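Local structure of protein adenylyltransferase VopS (Vibrio parahaemolyticus, 3LET) at residues 136-141 with 267-272; 203-208 with 251-256. The protein transfers AMP from ATP to a threonine of host Rho GTPases, blocking their effector binding and actin assembly in infected cells. All coordinates share one frame; numbering follows the deposited sequence.

Contact 1: 136-141 with 267-272; sequences RHIEGL and LFAGVI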
loop_
_atom_site.group_PDB
_atom_site.type_symbol
_atom_site.label_atom_id
_atom_site.label_comp_id
_atom_site.label_asym_id
_atom_site.label_seq_id
_atom_site.Cartn_x
_atom_site.Cartn_y
_atom_site.Cartn_z
ATOM N N ARG A 136 -0.016 -14.848 -0.759
ATOM C CA ARG A 136 0.300 -16.300 -0.871
ATOM C C ARG A 136 1.677 -16.467 -1.534
ATOM O O ARG A 136 2.519 -17.279 -1.100
ATOM C CB ARG A 136 -0.758 -17.051 -1.687
ATOM C CG ARG A 136 -2.127 -17.117 -1.015
ATOM C CD ARG A 136 -3.269 -17.607 -1.951
ATOM N NE ARG A 136 -4.536 -17.150 -1.377
ATOM C CZ ARG A 136 -5.515 -16.553 -2.040
ATOM N NH1 ARG A 136 -5.451 -16.390 -3.351
ATOM N NH2 ARG A 136 -6.599 -16.163 -1.380
ATOM N N HIS A 137 1.920 -15.708 -2.596
ATOM C CA HIS A 137 3.180 -15.854 -3.310
ATOM C C HIS A 137 4.364 -15.356 -2.466
ATOM O O HIS A 137 5.389 -16.030 -2.329
ATOM C CB HIS A 137 3.186 -15.081 -4.617
ATOM C CG HIS A 137 4.514 -15.141 -5.307
ATOM N ND1 HIS A 137 4.926 -16.251 -6.017
ATOM C CD2 HIS A 137 5.561 -14.282 -5.315
ATOM C CE1 HIS A 137 6.147 -16.050 -6.477
ATOM N NE2 HIS A 137 6.560 -14.866 -6.058
ATOM N N ILE A 138 4.218 -14.152 -1.929
ATOM C CA ILE A 138 5.317 -13.482 -1.243
ATOM C C ILE A 138 5.674 -14.154 0.079
ATOM O O ILE A 138 6.837 -14.438 0.314
ATOM C CB ILE A 138 5.016 -11.979 -1.069
ATOM C CG1 ILE A 138 4.983 -11.346 -2.461
ATOM C CG2 ILE A 138 6.080 -11.327 -0.202
ATOM C CD1 ILE A 138 4.370 -9.972 -2.530
ATOM N N GLU A 139 4.689 -14.441 0.923
ATOM C CA GLU A 139 4.953 -15.133 2.182
ATOM C C GLU A 139 5.350 -16.603 1.930
ATOM O O GLU A 139 6.054 -17.201 2.735
ATOM C CB GLU A 139 3.754 -15.014 3.127
ATOM C CG GLU A 139 3.514 -13.555 3.547
ATOM C CD GLU A 139 2.489 -13.384 4.671
ATOM O OE1 GLU A 139 1.892 -14.386 5.121
ATOM O OE2 GLU A 139 2.285 -12.229 5.110
ATOM N N GLY A 140 4.944 -17.148 0.788
ATOM C CA GLY A 140 5.396 -18.465 0.352
ATOM C C GLY A 140 6.914 -18.586 0.195
ATOM O O GLY A 140 7.439 -19.704 0.239
ATOM N N LEU A 141 7.626 -17.466 -0.007
ATOM C CA LEU A 141 9.073 -17.507 -0.211
ATOM C C LEU A 141 9.776 -17.925 1.086
ATOM O O LEU A 141 10.842 -18.523 1.070
ATOM C CB LEU A 141 9.609 -16.141 -0.677
ATOM C CG LEU A 141 9.063 -15.579 -1.987
ATOM C CD1 LEU A 141 9.527 -14.129 -2.191
ATOM C CD2 LEU A 141 9.505 -16.461 -3.151
ATOM N N LEU A 267 12.818 -8.453 0.800
ATOM C CA LEU A 267 12.470 -7.043 0.617
ATOM C C LEU A 267 12.126 -6.719 -0.828
ATOM O O LEU A 267 11.160 -6.020 -1.104
ATOM C CB LEU A 267 13.606 -6.146 1.118
ATOM C CG LEU A 267 13.788 -6.244 2.651
ATOM C CD1 LEU A 267 15.022 -5.417 3.018
ATOM C CD2 LEU A 267 12.538 -5.735 3.418
ATOM N N PHE A 268 12.930 -7.225 -1.746
ATOM C CA PHE A 268 12.688 -7.055 -3.184
ATOM C C PHE A 268 11.304 -7.603 -3.550
ATOM O O PHE A 268 10.516 -6.949 -4.241
ATOM C CB PHE A 268 13.796 -7.810 -3.959
ATOM C CG PHE A 268 13.587 -7.842 -5.455
ATOM C CD1 PHE A 268 14.251 -6.933 -6.289
ATOM C CD2 PHE A 268 12.742 -8.795 -6.025
ATOM C CE1 PHE A 268 14.068 -6.946 -7.626
ATOM C CE2 PHE A 268 12.559 -8.824 -7.386
ATOM C CZ PHE A 268 13.211 -7.886 -8.197
ATOM N N ALA A 269 11.003 -8.818 -3.095
ATOM C CA ALA A 269 9.724 -9.457 -3.405
ATOM C C ALA A 269 8.567 -8.640 -2.842
ATOM O O ALA A 269 7.523 -8.481 -3.480
ATOM C CB ALA A 269 9.678 -10.902 -2.799
ATOM N N GLY A 270 8.728 -8.178 -1.612
ATOM C CA GLY A 270 7.665 -7.446 -0.941
ATOM C C GLY A 270 7.340 -6.129 -1.599
ATOM O O GLY A 270 6.164 -5.769 -1.774
ATOM N N VAL A 271 8.364 -5.354 -1.926
ATOM C CA VAL A 271 8.122 -4.047 -2.534
ATOM C C VAL A 271 7.461 -4.199 -3.899
ATOM O O VAL A 271 6.485 -3.536 -4.207
ATOM C CB VAL A 271 9.437 -3.259 -2.753
ATOM C CG1 VAL A 271 9.135 -1.947 -3.521
ATOM C CG2 VAL A 271 10.086 -2.979 -1.423
ATOM N N ILE A 272 8.009 -5.068 -4.741
ATOM C CA ILE A 272 7.550 -5.104 -6.112
ATOM C C ILE A 272 6.277 -5.931 -6.176
ATOM O O ILE A 272 5.326 -5.574 -6.881
ATOM C CB ILE A 272 8.623 -5.672 -7.071
ATOM C CG1 ILE A 272 9.822 -4.709 -7.139
ATOM C CG2 ILE A 272 8.052 -5.849 -8.476
ATOM C CD1 ILE A 272 11.098 -5.380 -7.727
#

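Contact 2: 203-208 with 251-256; sequences DLLNMD and GFLKEN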
loop_
_atom_site.group_PDB
_atom_site.type_symbol
_atom_site.label_atom_id
_atom_site.label_comp_id
_atom_site.label_asym_id
_atom_site.label_seq_id
_atom_site.Cartn_x
_atom_site.Cartn_y
_atom_site.Cartn_z
ATOM N N ASP A 203 17.011 1.384 9.907
ATOM C CA ASP A 203 16.186 0.188 9.871
ATOM C C ASP A 203 15.338 0.150 8.604
ATOM O O ASP A 203 14.555 1.058 8.370
ATOM C CB ASP A 203 15.270 0.175 11.093
ATOM C CG ASP A 203 14.529 -1.153 11.260
ATOM O OD1 ASP A 203 14.749 -2.088 10.451
ATOM O OD2 ASP A 203 13.731 -1.270 12.217
ATOM N N LEU A 204 15.498 -0.900 7.796
ATOM C CA LEU A 204 14.729 -1.064 6.577
ATOM C C LEU A 204 13.335 -1.618 6.856
ATOM O O LEU A 204 12.444 -1.497 6.013
ATOM C CB LEU A 204 15.455 -2.030 5.628
ATOM C CG LEU A 204 16.905 -1.630 5.310
ATOM C CD1 LEU A 204 17.507 -2.610 4.335
ATOM C CD2 LEU A 204 16.938 -0.200 4.751
ATOM N N LEU A 205 13.138 -2.225 8.020
ATOM C CA LEU A 205 11.851 -2.861 8.312
ATOM C C LEU A 205 10.960 -1.843 8.997
ATOM O O LEU A 205 10.514 -2.025 10.144
ATOM C CB LEU A 205 12.055 -4.076 9.218
ATOM C CG LEU A 205 13.007 -5.087 8.567
ATOM C CD1 LEU A 205 13.132 -6.345 9.437
ATOM C CD2 LEU A 205 12.569 -5.455 7.179
ATOM N N ASN A 206 10.759 -0.734 8.302
ATOM C CA ASN A 206 10.103 0.421 8.882
ATOM C C ASN A 206 9.566 1.209 7.690
ATOM O O ASN A 206 10.347 1.746 6.908
ATOM C CB ASN A 206 11.120 1.208 9.717
ATOM C CG ASN A 206 10.545 2.483 10.293
ATOM O OD1 ASN A 206 9.889 3.237 9.589
ATOM N ND2 ASN A 206 10.786 2.724 11.583
ATOM N N MET A 207 8.236 1.268 7.518
ATOM C CA MET A 207 7.691 1.825 6.279
ATOM C C MET A 207 7.980 3.324 6.195
ATOM O O MET A 207 8.183 3.856 5.090
ATOM C CB MET A 207 6.170 1.540 6.189
ATOM C CG MET A 207 5.518 1.945 4.886
ATOM S SD MET A 207 6.219 1.038 3.492
ATOM C CE MET A 207 5.403 1.844 2.119
ATOM N N ASP A 208 7.999 4.011 7.331
ATOM C CA ASP A 208 8.317 5.443 7.309
ATOM C C ASP A 208 9.730 5.640 6.744
ATOM O O ASP A 208 9.971 6.527 5.919
ATOM C CB ASP A 208 8.271 6.038 8.708
ATOM C CG ASP A 208 6.863 6.385 9.155
ATOM O OD1 ASP A 208 5.959 6.420 8.302
ATOM O OD2 ASP A 208 6.667 6.642 10.365
ATOM N N GLY A 251 5.768 -6.465 10.358
ATOM C CA GLY A 251 5.017 -7.565 10.975
ATOM C C GLY A 251 5.548 -8.921 10.538
ATOM O O GLY A 251 6.268 -9.563 11.294
ATOM N N PHE A 252 5.271 -9.326 9.302
ATOM C CA PHE A 252 5.617 -10.681 8.861
ATOM C C PHE A 252 7.128 -11.007 9.013
ATOM O O PHE A 252 7.490 -12.050 9.550
ATOM C CB PHE A 252 5.215 -10.916 7.412
ATOM C CG PHE A 252 5.499 -12.320 6.936
ATOM C CD1 PHE A 252 4.682 -13.371 7.330
ATOM C CD2 PHE A 252 6.568 -12.580 6.105
ATOM C CE1 PHE A 252 4.930 -14.668 6.901
ATOM C CE2 PHE A 252 6.833 -13.888 5.668
ATOM C CZ PHE A 252 6.010 -14.922 6.065
ATOM N N LEU A 253 8.001 -10.122 8.549
ATOM C CA LEU A 253 9.446 -10.407 8.577
ATOM C C LEU A 253 10.041 -10.304 9.983
ATOM O O LEU A 253 11.187 -10.683 10.199
ATOM C CB LEU A 253 10.207 -9.505 7.606
ATOM C CG LEU A 253 9.887 -9.791 6.139
ATOM C CD1 LEU A 253 10.570 -8.798 5.192
ATOM C CD2 LEU A 253 10.289 -11.250 5.783
ATOM N N LYS A 254 9.257 -9.796 10.930
ATOM C CA LYS A 254 9.626 -9.808 12.348
ATOM C C LYS A 254 9.124 -11.078 13.079
ATOM O O LYS A 254 9.834 -11.648 13.904
ATOM C CB LYS A 254 9.072 -8.551 13.036
ATOM C CG LYS A 254 9.555 -7.226 12.438
ATOM C CD LYS A 254 10.538 -6.486 13.362
ATOM C CE LYS A 254 10.318 -4.945 13.378
ATOM N NZ LYS A 254 8.887 -4.501 13.720
ATOM N N GLU A 255 7.908 -11.522 12.779
ATOM C CA GLU A 255 7.342 -12.720 13.416
ATOM C C GLU A 255 7.984 -13.985 12.865
ATOM O O GLU A 255 8.006 -15.028 13.516
ATOM C CB GLU A 255 5.836 -12.808 13.162
ATOM C CG GLU A 255 5.074 -11.553 13.490
ATOM C CD GLU A 255 4.572 -11.547 14.910
ATOM O OE1 GLU A 255 5.134 -12.304 15.732
ATOM O OE2 GLU A 255 3.616 -10.793 15.200
ATOM N N ASN A 256 8.473 -13.882 11.637
ATOM C CA ASN A 256 9.064 -15.004 10.928
ATOM C C ASN A 256 10.397 -14.515 10.363
ATOM O O ASN A 256 10.490 -14.211 9.177
ATOM C CB ASN A 256 8.148 -15.452 9.788
ATOM C CG ASN A 256 6.697 -15.559 10.214
ATOM O OD1 ASN A 256 6.290 -16.555 10.810
ATOM N ND2 ASN A 256 5.905 -14.525 9.912
#

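Contact 1: 136-141 with 267-272
I138 and A269 bring the two backbones to within 6.3 Å, CA to CA, where the C-terminal part of helix 113-139 meets the middle of helix 260-274. The small residues A269 and G270 lie at the point of approach, consistent with the close spacing. No hydrogen bond crosses; the contact is wholly apolar in its side chains. The side chain of I138 leaves its helix toward the other one and lays a different branch on each part of it. With CG1 beside the backbone N (chi1 -66°), the longer arm carries CD1 to 3.6 Å from the backbone O of A269. CG2, anti to the backbone N, rests against the bare backbone of G270, 4.3 Å from its CA, and lies 4.5 Å from CB of A269. CB of A269 is met more tightly by CD1 of L141, at 3.3 Å, shorter than normal van der Waals contact. I138 and L141, three residues apart, both face A269. All four residues are buried. This is helix-helix packing at an Ala-Gly site, joining the N-terminal family region to Fic helix 260-274. Around it, L141 also touches L310 of helix 304-311, and NE2 of H137 hydrogen-bonds to L310 O. I138 reaches H248 of helix 238-255, while V271 packs on L288 and N281 of helix 281-295.

Contact 2: 203-208 with 251-256
L205 and L253 meet methyl to methyl, CD2 of L205 lying 4.4 Å from CD1 of L253. L253 reaches out with CD1, its extended branch (chi2 175°), and meets the branch of L205 that is folded back nearer to CA, between the loop and helix 238-255. K254 supplies the outer, solvent-exposed side. The side chain of K254 does not start out toward the loop, but its bent chain, with chi2 turned to -109°, away from a staggered value, carries CE to 4.4 Å from the backbone O of L205. NZ of K254 hydrogen-bonds to E250 O; OD2 of D203 is 6.0 Å from this NZ, too far for contact, though the opposite charges may attract weakly. The loop is shaped from within: OD1 of D203 accepts from the backbone N of L205 at 2.9 Å, the donor standing well above the carboxylate plane, and this closes an Asx turn. L205 itself is the centre of an inverse gamma turn. Next, N206 caps helix 207-217 through OD1, which takes the backbone N of N209, and M207 N is held by E250 OE2. On the helix side, N256 folds back at the C-terminal end: its ND2 gives a 3.0 Å hydrogen bond to F252 O, which also accepts from N256 N, and CB of N256 lies over one face of the F252 ring, toward the rim. An Asx turn and an asparagine N-cap thus lead the chain into helix 207-217, packed against the C-terminal end of helix 238-255 in the all-helical Fic domain.

In the fold
From the N terminus the chain runs through the long helix 113-139, whose C-terminal part, with the residues after it, forms the first half of contact 1. The loop that contact 1 closes, more than 120 residues, contains contact 2: 203-208 leads into helix 207-217, and helix 238-255 comes back to meet it at 251-256. Helix 260-274 follows directly and completes contact 1, so the two are nested, not crossed. They touch, L267 packing on L204, L205 and L253, and E139 on F252. Contact 1 joins the N-terminal part to the Fic helices, just ahead of the HGFTDGNGR motif that enters helix 281-295; contact 2 ties the loop before helix 207-217 to the end of helix 238-255.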